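Bifunctional endomannanase/endoglucanase (PDB 3W0K) probably hydrolyses internal beta-linkages in mannan and in beta-glucans such as cellulose, as a beta/alpha-barrel enzyme of glycoside hydrolase family 5. Local coordinates at residues L28-E33 against F315-E320; T34-V39 against E320-L325; L67-C72 against K128-D133; G257-F262 against D276-Y281. All coordinates share one frame; numbering follows the deposited sequence.

All four contacts belong to one closed eight-stranded beta/alpha barrel, at its wall or just outside it. Contacts 1 and 2, with centres about 7 Å apart, form a continuous patch: helix 25-33 runs on into 34-39, and Glu320 of helix 319-327 is common to both. They tie the C-terminal end of the chain back to its first helix and the link leading into the second strand. Contacts 3 and 4 fall within the long excursion between those ends, contact 3 closing before contact 4 opens, with centres about 23 Å apart. Contact 4 joins the patch through Leu325 and Leu324, which touch Phe259 and Leu278, and contact 3 joins it through Cys72 against Val39.

Contact 1. Residues L28-E33 against F315-E320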
loop_
_atom_site.group_PDB
_atom_site.type_symbol
_atom_site.label_atom_id
_atom_site.label_comp_id
_atom_site.label_asym_id
_atom_site.label_seq_id
_atom_site.Cartn_x
_atom_site.Cartn_y
_atom_site.Cartn_z
ATOM N N LEU A 28 -15.721 7.628 -2.121
ATOM C CA LEU A 28 -15.696 7.549 -0.665
ATOM C C LEU A 28 -17.083 7.209 -0.119
ATOM O O LEU A 28 -17.200 6.460 0.851
ATOM C CB LEU A 28 -15.169 8.851 -0.055
ATOM C CG LEU A 28 -13.701 9.182 -0.347
ATOM C CD1 LEU A 28 -13.332 10.505 0.304
ATOM C CD2 LEU A 28 -12.799 8.074 0.170
ATOM N N ASP A 29 -18.128 7.749 -0.750
ATOM C CA ASP A 29 -19.504 7.462 -0.342
ATOM C C ASP A 29 -19.782 5.973 -0.546
ATOM O O ASP A 29 -20.447 5.341 0.272
ATOM C CB ASP A 29 -20.512 8.282 -1.158
ATOM C CG ASP A 29 -20.647 9.720 -0.673
ATOM O OD1 ASP A 29 -20.242 10.029 0.469
ATOM O OD2 ASP A 29 -21.188 10.541 -1.441
ATOM N N PHE A 30 -19.263 5.409 -1.636
ATOM C CA PHE A 30 -19.457 3.987 -1.902
ATOM C C PHE A 30 -18.800 3.157 -0.801
ATOM O O PHE A 30 -19.403 2.217 -0.286
ATOM C CB PHE A 30 -18.887 3.595 -3.272
ATOM C CG PHE A 30 -19.090 2.145 -3.619
ATOM C CD1 PHE A 30 -20.163 1.751 -4.414
ATOM C CD2 PHE A 30 -18.218 1.168 -3.141
ATOM C CE1 PHE A 30 -20.364 0.410 -4.726
ATOM C CE2 PHE A 30 -18.409 -0.180 -3.445
ATOM C CZ PHE A 30 -19.486 -0.560 -4.242
ATOM N N LEU A 31 -17.565 3.502 -0.443
ATOM C CA LEU A 31 -16.862 2.779 0.611
ATOM C C LEU A 31 -17.685 2.780 1.895
ATOM O O LEU A 31 -17.921 1.730 2.493
ATOM C CB LEU A 31 -15.490 3.402 0.883
ATOM C CG LEU A 31 -14.289 2.831 0.126
ATOM C CD1 LEU A 31 -14.429 3.069 -1.368
ATOM C CD2 LEU A 31 -13.022 3.492 0.651
ATOM N N ALA A 32 -18.151 3.964 2.286
ATOM C CA ALA A 32 -18.944 4.124 3.499
ATOM C C ALA A 32 -20.246 3.333 3.438
ATOM O O ALA A 32 -20.621 2.668 4.404
ATOM C CB ALA A 32 -19.236 5.604 3.744
ATOM N N GLU A 33 -20.915 3.386 2.289
ATOM C CA GLU A 33 -22.183 2.684 2.113
ATOM C C GLU A 33 -22.062 1.164 2.057
ATOM O O GLU A 33 -23.048 0.453 2.258
ATOM C CB GLU A 33 -22.911 3.213 0.878
ATOM C CG GLU A 33 -23.381 4.655 1.041
ATOM C CD GLU A 33 -24.014 5.233 -0.210
ATOM O OE1 GLU A 33 -24.176 4.503 -1.210
ATOM O OE2 GLU A 33 -24.357 6.431 -0.188
ATOM N N PHE A 315 -21.781 2.846 -9.107
ATOM C CA PHE A 315 -20.718 2.310 -9.960
ATOM C C PHE A 315 -21.052 0.955 -10.579
ATOM O O PHE A 315 -21.891 0.217 -10.062
ATOM C CB PHE A 315 -19.419 2.180 -9.148
ATOM C CG PHE A 315 -18.897 3.490 -8.615
ATOM C CD1 PHE A 315 -19.286 3.954 -7.358
ATOM C CD2 PHE A 315 -18.041 4.270 -9.382
ATOM C CE1 PHE A 315 -18.831 5.183 -6.881
ATOM C CE2 PHE A 315 -17.582 5.498 -8.910
ATOM C CZ PHE A 315 -17.979 5.954 -7.660
ATOM N N LYS A 316 -20.389 0.646 -11.691
ATOM C CA LYS A 316 -20.566 -0.633 -12.379
ATOM C C LYS A 316 -19.505 -1.547 -11.764
ATOM O O LYS A 316 -18.343 -1.538 -12.172
ATOM C CB LYS A 316 -20.342 -0.467 -13.874
ATOM N N VAL A 317 -19.923 -2.332 -10.778
ATOM C CA VAL A 317 -19.006 -3.198 -10.048
ATOM C C VAL A 317 -19.019 -4.681 -10.368
ATOM O O VAL A 317 -19.993 -5.221 -10.897
ATOM C CB VAL A 317 -19.233 -3.062 -8.515
ATOM C CG1 VAL A 317 -19.185 -1.598 -8.099
ATOM C CG2 VAL A 317 -20.564 -3.688 -8.109
ATOM N N ASP A 318 -17.893 -5.321 -10.061
ATOM C CA ASP A 318 -17.743 -6.760 -10.204
ATOM C C ASP A 318 -18.347 -7.214 -8.872
ATOM O O ASP A 318 -17.680 -7.181 -7.836
ATOM C CB ASP A 318 -16.250 -7.116 -10.283
ATOM C CG ASP A 318 -15.984 -8.622 -10.295
ATOM O OD1 ASP A 318 -16.829 -9.421 -9.837
ATOM O OD2 ASP A 318 -14.888 -9.008 -10.748
ATOM N N ARG A 319 -19.627 -7.583 -8.895
ATOM C CA ARG A 319 -20.325 -7.991 -7.680
ATOM C C ARG A 319 -19.711 -9.195 -6.975
ATOM O O ARG A 319 -19.690 -9.250 -5.745
ATOM C CB ARG A 319 -21.810 -8.246 -7.964
ATOM C CG ARG A 319 -22.662 -8.385 -6.706
ATOM C CD ARG A 319 -22.588 -7.126 -5.849
ATOM N NE ARG A 319 -23.293 -7.268 -4.577
ATOM C CZ ARG A 319 -24.521 -6.812 -4.344
ATOM N NH1 ARG A 319 -25.191 -6.180 -5.298
ATOM N NH2 ARG A 319 -25.075 -6.983 -3.151
ATOM N N GLU A 320 -19.216 -10.157 -7.749
ATOM C CA GLU A 320 -18.603 -11.344 -7.166
ATOM C C GLU A 320 -17.384 -10.962 -6.329
ATOM O O GLU A 320 -17.223 -11.433 -5.200
ATOM C CB GLU A 320 -18.206 -12.344 -8.256
ATOM C CG GLU A 320 -17.609 -13.632 -7.711
ATOM C CD GLU A 320 -17.281 -14.650 -8.791
ATOM O OE1 GLU A 320 -16.964 -14.252 -9.935
ATOM O OE2 GLU A 320 -17.328 -15.859 -8.484
#
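Phe30, on helix 25-33, lays its ring and CB against the ring of Phe315 on strand 315-317. The two rings form an offset edge-to-face pair, with the edge of Phe315 turned toward the face of Phe30, centroids 5.8 Å apart and planes at 87°. The pair is closest where Phe30 CD1 meets Phe315 CD1 at 3.8 Å. Nearer the helix backbone, Phe315 CE1 comes within 3.9 Å of Phe30 CB, so the contact runs from the root of the side chain out along one flank of the ring. With CG of Phe30 trans to its own N (chi1 -178°), the ring projects far enough from the helix for its far end to reach a second residue of the strand, Val317. There a single branch does the touching: Val317 CG1 sits 4.0 Å from Phe30 CZ. Strand 315-317 pairs antiparallel with strand 310-312, and Tyr312 of that partner strand packs on both Phe30 and Val317. Phe293 adds a third phenyl ring, meeting Phe30 and standing edge-to-face with Phe315. Were Phe30 an alanine, the edge of Phe315 and Val317 CG1 would probably lose the surface they share, leaving a gap between helix and hairpin. No hydrogen bond crosses between the two segments, which implies that the hold between them is one of aromatic and aliphatic fit.

Contact 2. Residues T34-V39 against E320-L325; sequences TGFNFV and ELLDLL
Phe36 sets the far edge of its ring against two leucines of helix 319-327, Leu322 and Leu325, in the apolar part of the contact. Its CE2 lies 3.9 Å from Leu322 CD1, a methyl close to the ring plane. The neighbouring ring atom, Phe36 CZ, also meets the base of the next leucine along the helix face, at 4.1 Å from Leu325 CB. The CA-CB bond of Leu322 does not aim at the ring; a trans chi1 (174°) carries CG round so that CD1 closes the distance. Leu325, by contrast, starts out directed at Phe36 and touches it with CB, the two side chains running roughly at right angles. In the fold, this is where the last helix of the chain covers the link between the first helix and second strand of the beta/alpha barrel. Polar bonds shape that link. A Schellman motif ends helix 25-33, with Gly35 at positive phi (87°), Gly35 N bonded to Ala32 O and Phe36 N probably bonded to Leu31 O at 2.8 Å. The hydroxyl OG1 of Thr34 lies in the plane of the Phe36 ring, at its edge, and is hydrogen-bonded to Phe30 O. Charge enters through Arg329, which makes a cation-pi contact with Phe36 and whose NH2 hydrogen-bonds Thr34 O.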
loop_
_atom_site.group_PDB
_atom_site.type_symbol
_atom_site.label_atom_id
_atom_site.label_comp_id
_atom_site.label_asym_id
_atom_site.label_seq_id
_atom_site.Cartn_x
_atom_site.Cartn_y
_atom_site.Cartn_z
ATOM N N THR A 34 -20.858 0.663 1.797
ATOM C CA THR A 34 -20.646 -0.780 1.733
ATOM C C THR A 34 -19.810 -1.333 2.889
ATOM O O THR A 34 -19.345 -2.471 2.840
ATOM C CB THR A 34 -20.056 -1.221 0.373
ATOM O OG1 THR A 34 -18.854 -0.491 0.105
ATOM C CG2 THR A 34 -21.058 -0.974 -0.752
ATOM N N GLY A 35 -19.606 -0.516 3.919
ATOM C CA GLY A 35 -18.875 -0.973 5.089
ATOM C C GLY A 35 -17.362 -0.865 5.138
ATOM O O GLY A 35 -16.756 -1.363 6.088
ATOM N N PHE A 36 -16.745 -0.264 4.127
ATOM C CA PHE A 36 -15.291 -0.098 4.134
ATOM C C PHE A 36 -14.968 1.086 5.040
ATOM O O PHE A 36 -15.751 2.032 5.133
ATOM C CB PHE A 36 -14.757 0.112 2.717
ATOM C CG PHE A 36 -14.933 -1.087 1.827
ATOM C CD1 PHE A 36 -13.993 -2.113 1.826
ATOM C CD2 PHE A 36 -16.047 -1.198 1.000
ATOM C CE1 PHE A 36 -14.155 -3.232 1.011
ATOM C CE2 PHE A 36 -16.220 -2.314 0.183
ATOM C CZ PHE A 36 -15.274 -3.333 0.188
ATOM N N ASN A 37 -13.814 1.034 5.699
ATOM C CA ASN A 37 -13.430 2.079 6.646
ATOM C C ASN A 37 -11.964 2.485 6.546
ATOM O O ASN A 37 -11.413 3.068 7.485
ATOM C CB ASN A 37 -13.678 1.553 8.061
ATOM C CG ASN A 37 -12.888 0.281 8.359
ATOM O OD1 ASN A 37 -11.990 -0.100 7.602
ATOM N ND2 ASN A 37 -13.226 -0.383 9.457
ATOM N N PHE A 38 -11.345 2.209 5.407
ATOM C CA PHE A 38 -9.927 2.499 5.247
ATOM C C PHE A 38 -9.557 2.961 3.849
ATOM O O PHE A 38 -10.032 2.422 2.852
ATOM C CB PHE A 38 -9.133 1.234 5.610
ATOM C CG PHE A 38 -7.642 1.355 5.427
ATOM C CD1 PHE A 38 -6.840 1.826 6.459
ATOM C CD2 PHE A 38 -7.035 0.948 4.239
ATOM C CE1 PHE A 38 -5.449 1.886 6.315
ATOM C CE2 PHE A 38 -5.650 1.003 4.087
ATOM C CZ PHE A 38 -4.857 1.474 5.131
ATOM N N VAL A 39 -8.701 3.976 3.798
ATOM C CA VAL A 39 -8.203 4.521 2.546
ATOM C C VAL A 39 -6.709 4.776 2.699
ATOM O O VAL A 39 -6.274 5.345 3.699
ATOM C CB VAL A 39 -8.928 5.846 2.177
ATOM C CG1 VAL A 39 -8.106 6.671 1.207
ATOM C CG2 VAL A 39 -10.272 5.536 1.545
ATOM N N GLU A 320 -19.216 -10.157 -7.749
ATOM C CA GLU A 320 -18.603 -11.344 -7.166
ATOM C C GLU A 320 -17.384 -10.962 -6.329
ATOM O O GLU A 320 -17.223 -11.433 -5.200
ATOM C CB GLU A 320 -18.206 -12.344 -8.256
ATOM C CG GLU A 320 -17.609 -13.632 -7.711
ATOM C CD GLU A 320 -17.281 -14.650 -8.791
ATOM O OE1 GLU A 320 -16.964 -14.252 -9.935
ATOM O OE2 GLU A 320 -17.328 -15.859 -8.484
ATOM N N LEU A 321 -16.538 -10.092 -6.878
ATOM C CA LEU A 321 -15.345 -9.644 -6.168
ATOM C C LEU A 321 -15.723 -8.797 -4.951
ATOM O O LEU A 321 -15.162 -8.978 -3.867
ATOM C CB LEU A 321 -14.421 -8.863 -7.104
ATOM C CG LEU A 321 -13.094 -8.377 -6.510
ATOM C CD1 LEU A 321 -12.357 -9.519 -5.813
ATOM C CD2 LEU A 321 -12.243 -7.769 -7.611
ATOM N N LEU A 322 -16.667 -7.877 -5.130
ATOM C CA LEU A 322 -17.117 -7.039 -4.022
ATOM C C LEU A 322 -17.627 -7.925 -2.883
ATOM O O LEU A 322 -17.293 -7.703 -1.719
ATOM C CB LEU A 322 -18.223 -6.079 -4.479
ATOM C CG LEU A 322 -18.892 -5.246 -3.377
ATOM C CD1 LEU A 322 -17.872 -4.366 -2.666
ATOM C CD2 LEU A 322 -20.002 -4.402 -3.976
ATOM N N ASP A 323 -18.407 -8.949 -3.227
ATOM C CA ASP A 323 -18.940 -9.867 -2.225
ATOM C C ASP A 323 -17.824 -10.590 -1.481
ATOM O O ASP A 323 -17.909 -10.785 -0.268
ATOM C CB ASP A 323 -19.909 -10.873 -2.859
ATOM C CG ASP A 323 -21.261 -10.255 -3.198
ATOM O OD1 ASP A 323 -21.519 -9.089 -2.827
ATOM O OD2 ASP A 323 -22.075 -10.948 -3.841
ATOM N N LEU A 324 -16.773 -10.973 -2.204
ATOM C CA LEU A 324 -15.630 -11.644 -1.589
ATOM C C LEU A 324 -14.919 -10.701 -0.619
ATOM O O LEU A 324 -14.491 -11.114 0.456
ATOM C CB LEU A 324 -14.645 -12.124 -2.655
ATOM C CG LEU A 324 -15.033 -13.390 -3.416
ATOM C CD1 LEU A 324 -14.025 -13.659 -4.520
ATOM C CD2 LEU A 324 -15.105 -14.563 -2.446
ATOM N N LEU A 325 -14.807 -9.432 -1.000
ATOM C CA LEU A 325 -14.156 -8.441 -0.147
ATOM C C LEU A 325 -14.940 -8.235 1.147
ATOM O O LEU A 325 -14.358 -8.088 2.219
ATOM C CB LEU A 325 -14.011 -7.108 -0.884
ATOM C CG LEU A 325 -13.062 -7.103 -2.087
ATOM C CD1 LEU A 325 -13.130 -5.754 -2.784
ATOM C CD2 LEU A 325 -11.636 -7.398 -1.642
#

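Contact 3. Residues L67-C72 against K128-D133; sequences LYLREC and KFLSFD
Leu69 and Leu130 meet at about a right angle, the first reaching out from helix 62-74 and the second rising from strand 130-133. Leu69 does most of the reaching. Its CG is trans to the backbone N (chi1 175°), which extends the side chain off the helix and brings one methyl, CD1, down on the strand. That methyl, Leu69 CD1, lies 4.2 Å from Leu130 CB, so its nearest carbon on that leucine is the root of the side chain. Leu69 CD1 also stands 3.8 Å from Phe129 O, the carbonyl oxygen just before the strand, and Leu69 CD1 is 4.8 Å from Phe129 CB. Helix 62-74 connects strands 38-44 and 78-83 of the beta/alpha barrel, and Leu69 also packs on Met79 of strand 78-83; the helix thus covers the outside of two adjacent parallel strands, one of them beyond its own connection. Backbone hydrogen bonds of Met79 with Phe129 and Ser131 join those strands beneath the leucine. Along strand 130-133 the side chains alternate: Leu130 faces the helix layer, while Asp133, on the opposite side of the strand, is salt-bridged to Arg40.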
loop_
_atom_site.group_PDB
_atom_site.type_symbol
_atom_site.label_atom_id
_atom_site.label_comp_id
_atom_site.label_asym_id
_atom_site.label_seq_id
_atom_site.Cartn_x
_atom_site.Cartn_y
_atom_site.Cartn_z
ATOM N N LEU A 67 -7.683 18.105 2.796
ATOM C CA LEU A 67 -8.983 17.829 2.194
ATOM C C LEU A 67 -9.287 16.336 2.152
ATOM O O LEU A 67 -10.411 15.920 2.443
ATOM C CB LEU A 67 -9.060 18.439 0.790
ATOM C CG LEU A 67 -10.414 18.372 0.079
ATOM C CD1 LEU A 67 -11.513 18.951 0.958
ATOM C CD2 LEU A 67 -10.321 19.126 -1.240
ATOM N N TYR A 68 -8.288 15.531 1.796
ATOM C CA TYR A 68 -8.475 14.084 1.755
ATOM C C TYR A 68 -8.854 13.602 3.156
ATOM O O TYR A 68 -9.776 12.801 3.322
ATOM C CB TYR A 68 -7.188 13.371 1.323
ATOM C CG TYR A 68 -6.649 13.716 -0.053
ATOM C CD1 TYR A 68 -7.453 14.308 -1.029
ATOM C CD2 TYR A 68 -5.320 13.448 -0.370
ATOM C CE1 TYR A 68 -6.936 14.628 -2.294
ATOM C CE2 TYR A 68 -4.795 13.759 -1.620
ATOM C CZ TYR A 68 -5.603 14.346 -2.577
ATOM O OH TYR A 68 -5.069 14.643 -3.810
ATOM N N LEU A 69 -8.135 14.098 4.162
ATOM C CA LEU A 69 -8.382 13.722 5.553
ATOM C C LEU A 69 -9.787 14.120 5.999
ATOM O O LEU A 69 -10.506 13.319 6.603
ATOM C CB LEU A 69 -7.338 14.368 6.477
ATOM C CG LEU A 69 -7.532 14.156 7.983
ATOM C CD1 LEU A 69 -7.463 12.674 8.332
ATOM C CD2 LEU A 69 -6.483 14.940 8.762
ATOM N N ARG A 70 -10.177 15.351 5.683
ATOM C CA ARG A 70 -11.495 15.850 6.054
ATOM C C ARG A 70 -12.611 15.005 5.458
ATOM O O ARG A 70 -13.555 14.634 6.157
ATOM C CB ARG A 70 -11.661 17.310 5.621
ATOM C CG ARG A 70 -13.060 17.860 5.850
ATOM C CD ARG A 70 -13.088 19.377 5.756
ATOM N NE ARG A 70 -12.390 20.005 6.875
ATOM C CZ ARG A 70 -12.840 20.021 8.130
ATOM N NH1 ARG A 70 -13.994 19.442 8.437
ATOM N NH2 ARG A 70 -12.130 20.612 9.081
ATOM N N GLU A 71 -12.497 14.690 4.173
ATOM C CA GLU A 71 -13.523 13.892 3.513
ATOM C C GLU A 71 -13.559 12.445 4.004
ATOM O O GLU A 71 -14.630 11.851 4.111
ATOM C CB GLU A 71 -13.376 13.973 1.992
ATOM C CG GLU A 71 -13.529 15.394 1.425
ATOM C CD GLU A 71 -14.890 16.035 1.692
ATOM O OE1 GLU A 71 -15.862 15.321 2.020
ATOM O OE2 GLU A 71 -14.989 17.274 1.560
ATOM N N CYS A 72 -12.398 11.880 4.328
ATOM C CA CYS A 72 -12.355 10.513 4.841
ATOM C C CYS A 72 -12.964 10.478 6.243
ATOM O O CYS A 72 -13.836 9.656 6.530
ATOM C CB CYS A 72 -10.916 9.987 4.883
ATOM S SG CYS A 72 -10.253 9.500 3.275
ATOM N N LYS A 128 -7.334 7.034 15.140
ATOM C CA LYS A 128 -8.527 6.332 14.694
ATOM C C LYS A 128 -8.790 6.788 13.255
ATOM O O LYS A 128 -9.236 6.006 12.415
ATOM C CB LYS A 128 -9.714 6.706 15.590
ATOM C CG LYS A 128 -11.041 6.106 15.175
ATOM C CD LYS A 128 -12.103 6.398 16.222
ATOM C CE LYS A 128 -13.461 5.877 15.795
ATOM N NZ LYS A 128 -14.460 6.028 16.891
ATOM N N PHE A 129 -8.414 8.033 12.965
ATOM C CA PHE A 129 -8.629 8.626 11.650
ATOM C C PHE A 129 -7.396 8.831 10.769
ATOM O O PHE A 129 -7.535 9.027 9.562
ATOM C CB PHE A 129 -9.350 9.970 11.808
ATOM C CG PHE A 129 -10.756 9.843 12.315
ATOM C CD1 PHE A 129 -11.791 9.544 11.440
ATOM C CD2 PHE A 129 -11.044 10.013 13.666
ATOM C CE1 PHE A 129 -13.101 9.413 11.899
ATOM C CE2 PHE A 129 -12.352 9.885 14.137
ATOM C CZ PHE A 129 -13.380 9.584 13.250
ATOM N N LEU A 130 -6.200 8.784 11.350
ATOM C CA LEU A 130 -4.995 9.022 10.560
ATOM C C LEU A 130 -3.757 8.254 11.003
ATOM O O LEU A 130 -3.417 8.229 12.186
ATOM C CB LEU A 130 -4.678 10.526 10.557
ATOM C CG LEU A 130 -3.401 11.019 9.868
ATOM C CD1 LEU A 130 -3.486 10.817 8.362
ATOM C CD2 LEU A 130 -3.209 12.491 10.192
ATOM N N SER A 131 -3.086 7.632 10.034
ATOM C CA SER A 131 -1.846 6.904 10.289
ATOM C C SER A 131 -0.826 7.285 9.215
ATOM O O SER A 131 -1.199 7.760 8.137
ATOM C CB SER A 131 -2.072 5.386 10.312
ATOM O OG SER A 131 -2.561 4.898 9.077
ATOM N N PHE A 132 0.455 7.106 9.532
ATOM C CA PHE A 132 1.552 7.430 8.621
ATOM C C PHE A 132 2.283 6.161 8.187
ATOM O O PHE A 132 2.845 5.460 9.025
ATOM C CB PHE A 132 2.581 8.336 9.318
ATOM C CG PHE A 132 2.089 9.726 9.646
ATOM C CD1 PHE A 132 0.895 10.223 9.129
ATOM C CD2 PHE A 132 2.856 10.552 10.466
ATOM C CE1 PHE A 132 0.474 11.522 9.423
ATOM C CE2 PHE A 132 2.445 11.850 10.765
ATOM C CZ PHE A 132 1.251 12.336 10.243
ATOM N N ASP A 133 2.287 5.890 6.882
ATOM C CA ASP A 133 2.966 4.725 6.296
ATOM C C ASP A 133 4.258 5.322 5.729
ATOM O O ASP A 133 4.268 5.903 4.644
ATOM C CB ASP A 133 2.076 4.134 5.197
ATOM C CG ASP A 133 2.628 2.856 4.597
ATOM O OD1 ASP A 133 3.634 2.303 5.096
ATOM O OD2 ASP A 133 2.029 2.396 3.606
#

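Contact 4. Residues G257-F262 against D276-Y281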
loop_
_atom_site.group_PDB
_atom_site.type_symbol
_atom_site.label_atom_id
_atom_site.label_comp_id
_atom_site.label_asym_id
_atom_site.label_seq_id
_atom_site.Cartn_x
_atom_site.Cartn_y
_atom_site.Cartn_z
ATOM N N GLY A 257 -1.486 -3.735 3.188
ATOM C CA GLY A 257 -1.611 -2.405 2.605
ATOM C C GLY A 257 -2.032 -2.341 1.154
ATOM O O GLY A 257 -2.628 -1.348 0.723
ATOM N N GLU A 258 -1.648 -3.356 0.385
ATOM C CA GLU A 258 -2.007 -3.456 -1.025
ATOM C C GLU A 258 -2.127 -4.916 -1.405
ATOM O O GLU A 258 -1.372 -5.760 -0.916
ATOM C CB GLU A 258 -0.923 -2.905 -1.949
ATOM C CG GLU A 258 -0.522 -1.454 -1.813
ATOM C CD GLU A 258 0.581 -1.089 -2.797
ATOM O OE1 GLU A 258 0.751 -1.794 -3.819
ATOM O OE2 GLU A 258 1.284 -0.086 -2.555
ATOM N N PHE A 259 -3.073 -5.195 -2.292
ATOM C CA PHE A 259 -3.260 -6.528 -2.846
ATOM C C PHE A 259 -4.166 -6.406 -4.056
ATOM O O PHE A 259 -4.799 -5.368 -4.271
ATOM C CB PHE A 259 -3.804 -7.542 -1.816
ATOM C CG PHE A 259 -5.296 -7.512 -1.629
ATOM C CD1 PHE A 259 -6.082 -8.578 -2.064
ATOM C CD2 PHE A 259 -5.911 -6.452 -0.973
ATOM C CE1 PHE A 259 -7.460 -8.589 -1.843
ATOM C CE2 PHE A 259 -7.289 -6.451 -0.748
ATOM C CZ PHE A 259 -8.064 -7.523 -1.184
ATOM N N GLY A 260 -4.176 -7.438 -4.888
ATOM C CA GLY A 260 -5.026 -7.398 -6.059
ATOM C C GLY A 260 -4.423 -8.083 -7.259
ATOM O O GLY A 260 -3.308 -8.609 -7.203
ATOM N N CYS A 261 -5.153 -8.020 -8.366
ATOM C CA CYS A 261 -4.734 -8.646 -9.607
ATOM C C CYS A 261 -4.935 -7.691 -10.776
ATOM O O CYS A 261 -5.938 -6.977 -10.839
ATOM C CB CYS A 261 -5.565 -9.912 -9.823
ATOM S SG CYS A 261 -5.115 -10.880 -11.266
ATOM N N PHE A 262 -3.974 -7.686 -11.698
ATOM C CA PHE A 262 -4.029 -6.840 -12.888
ATOM C C PHE A 262 -5.161 -7.344 -13.796
ATOM O O PHE A 262 -5.712 -8.425 -13.562
ATOM C CB PHE A 262 -2.673 -6.873 -13.596
ATOM C CG PHE A 262 -2.489 -5.804 -14.638
ATOM C CD1 PHE A 262 -2.870 -4.489 -14.393
ATOM C CD2 PHE A 262 -1.901 -6.112 -15.861
ATOM C CE1 PHE A 262 -2.667 -3.497 -15.350
ATOM C CE2 PHE A 262 -1.694 -5.126 -16.824
ATOM C CZ PHE A 262 -2.076 -3.817 -16.567
ATOM N N ASP A 276 -8.516 -17.683 -2.302
ATOM C CA ASP A 276 -7.466 -18.193 -1.429
ATOM C C ASP A 276 -6.867 -17.122 -0.519
ATOM O O ASP A 276 -6.811 -17.308 0.697
ATOM C CB ASP A 276 -6.351 -18.853 -2.239
ATOM C CG ASP A 276 -6.653 -20.296 -2.594
ATOM O OD1 ASP A 276 -7.691 -20.832 -2.149
ATOM O OD2 ASP A 276 -5.832 -20.900 -3.308
ATOM N N VAL A 277 -6.419 -16.006 -1.095
ATOM C CA VAL A 277 -5.821 -14.954 -0.274
ATOM C C VAL A 277 -6.801 -14.334 0.709
ATOM O O VAL A 277 -6.471 -14.160 1.876
ATOM C CB VAL A 277 -5.122 -13.839 -1.106
ATOM C CG1 VAL A 277 -3.943 -14.418 -1.871
ATOM C CG2 VAL A 277 -6.099 -13.157 -2.046
ATOM N N LEU A 278 -8.022 -14.058 0.257
ATOM C CA LEU A 278 -9.025 -13.465 1.136
ATOM C C LEU A 278 -9.445 -14.411 2.263
ATOM O O LEU A 278 -9.620 -13.973 3.400
ATOM C CB LEU A 278 -10.236 -12.982 0.332
ATOM C CG LEU A 278 -9.980 -11.722 -0.503
ATOM C CD1 LEU A 278 -11.136 -11.470 -1.453
ATOM C CD2 LEU A 278 -9.764 -10.523 0.412
ATOM N N SER A 279 -9.577 -15.704 1.963
ATOM C CA SER A 279 -9.949 -16.672 2.999
ATOM C C SER A 279 -8.827 -16.751 4.034
ATOM O O SER A 279 -9.083 -16.943 5.222
ATOM C CB SER A 279 -10.256 -18.056 2.407
ATOM O OG SER A 279 -9.127 -18.636 1.785
ATOM N N LEU A 280 -7.585 -16.583 3.583
ATOM C CA LEU A 280 -6.445 -16.589 4.493
ATOM C C LEU A 280 -6.486 -15.343 5.371
ATOM O O LEU A 280 -6.236 -15.418 6.570
ATOM C CB LEU A 280 -5.125 -16.634 3.722
ATOM C CG LEU A 280 -4.689 -18.006 3.214
ATOM C CD1 LEU A 280 -3.395 -17.880 2.440
ATOM C CD2 LEU A 280 -4.511 -18.954 4.399
ATOM N N TYR A 281 -6.809 -14.196 4.775
ATOM C CA TYR A 281 -6.879 -12.953 5.539
ATOM C C TYR A 281 -7.967 -13.038 6.610
ATOM O O TYR A 281 -7.783 -12.549 7.723
ATOM C CB TYR A 281 -7.135 -11.752 4.620
ATOM C CG TYR A 281 -6.043 -11.492 3.604
ATOM C CD1 TYR A 281 -4.763 -12.038 3.754
ATOM C CD2 TYR A 281 -6.297 -10.715 2.477
ATOM C CE1 TYR A 281 -3.768 -11.815 2.799
ATOM C CE2 TYR A 281 -5.314 -10.485 1.521
ATOM C CZ TYR A 281 -4.055 -11.038 1.685
ATOM O OH TYR A 281 -3.100 -10.819 0.721
#
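In the beta-alpha-beta unit formed by strand 254-259, helix 267-284 and strand 287-290, the strand's last residue, Phe259, packs outward onto the helix. Tyr281 approaches it edge-to-face: the ring centroids are 5.8 Å apart, the planes stand at 84°, and Tyr281 CE2 lies over one face of Phe259, 4.1 Å from its CD1. One helical turn earlier, Leu278 supplies a methyl, CD2, that sits 3.8 Å from Phe259 CE1 and equally close to CZ. The Leu278 side chain crosses the phenylalanine nearly at right angles. With CG of Phe259 between its backbone N and carbonyl carbon (chi1 83°), the ring stands off the strand with one face toward Tyr281. Such outward hydrophobic residues join the strand wall of a beta/alpha barrel to its helical layer, whereas the preceding residue, Glu258, turns the other way and is salt-bridged to Arg40 and Arg196. Glu258 OE2 also hydrogen-bonds a Tris molecule, probably from the crystallisation liquor; the position of Glu258 near the end of the seventh strand is consistent with the active-site end of family 5 barrels. On the helix side, Tyr281 OH shares a hydrogen bond with Tyr241 OH of helix 234-249.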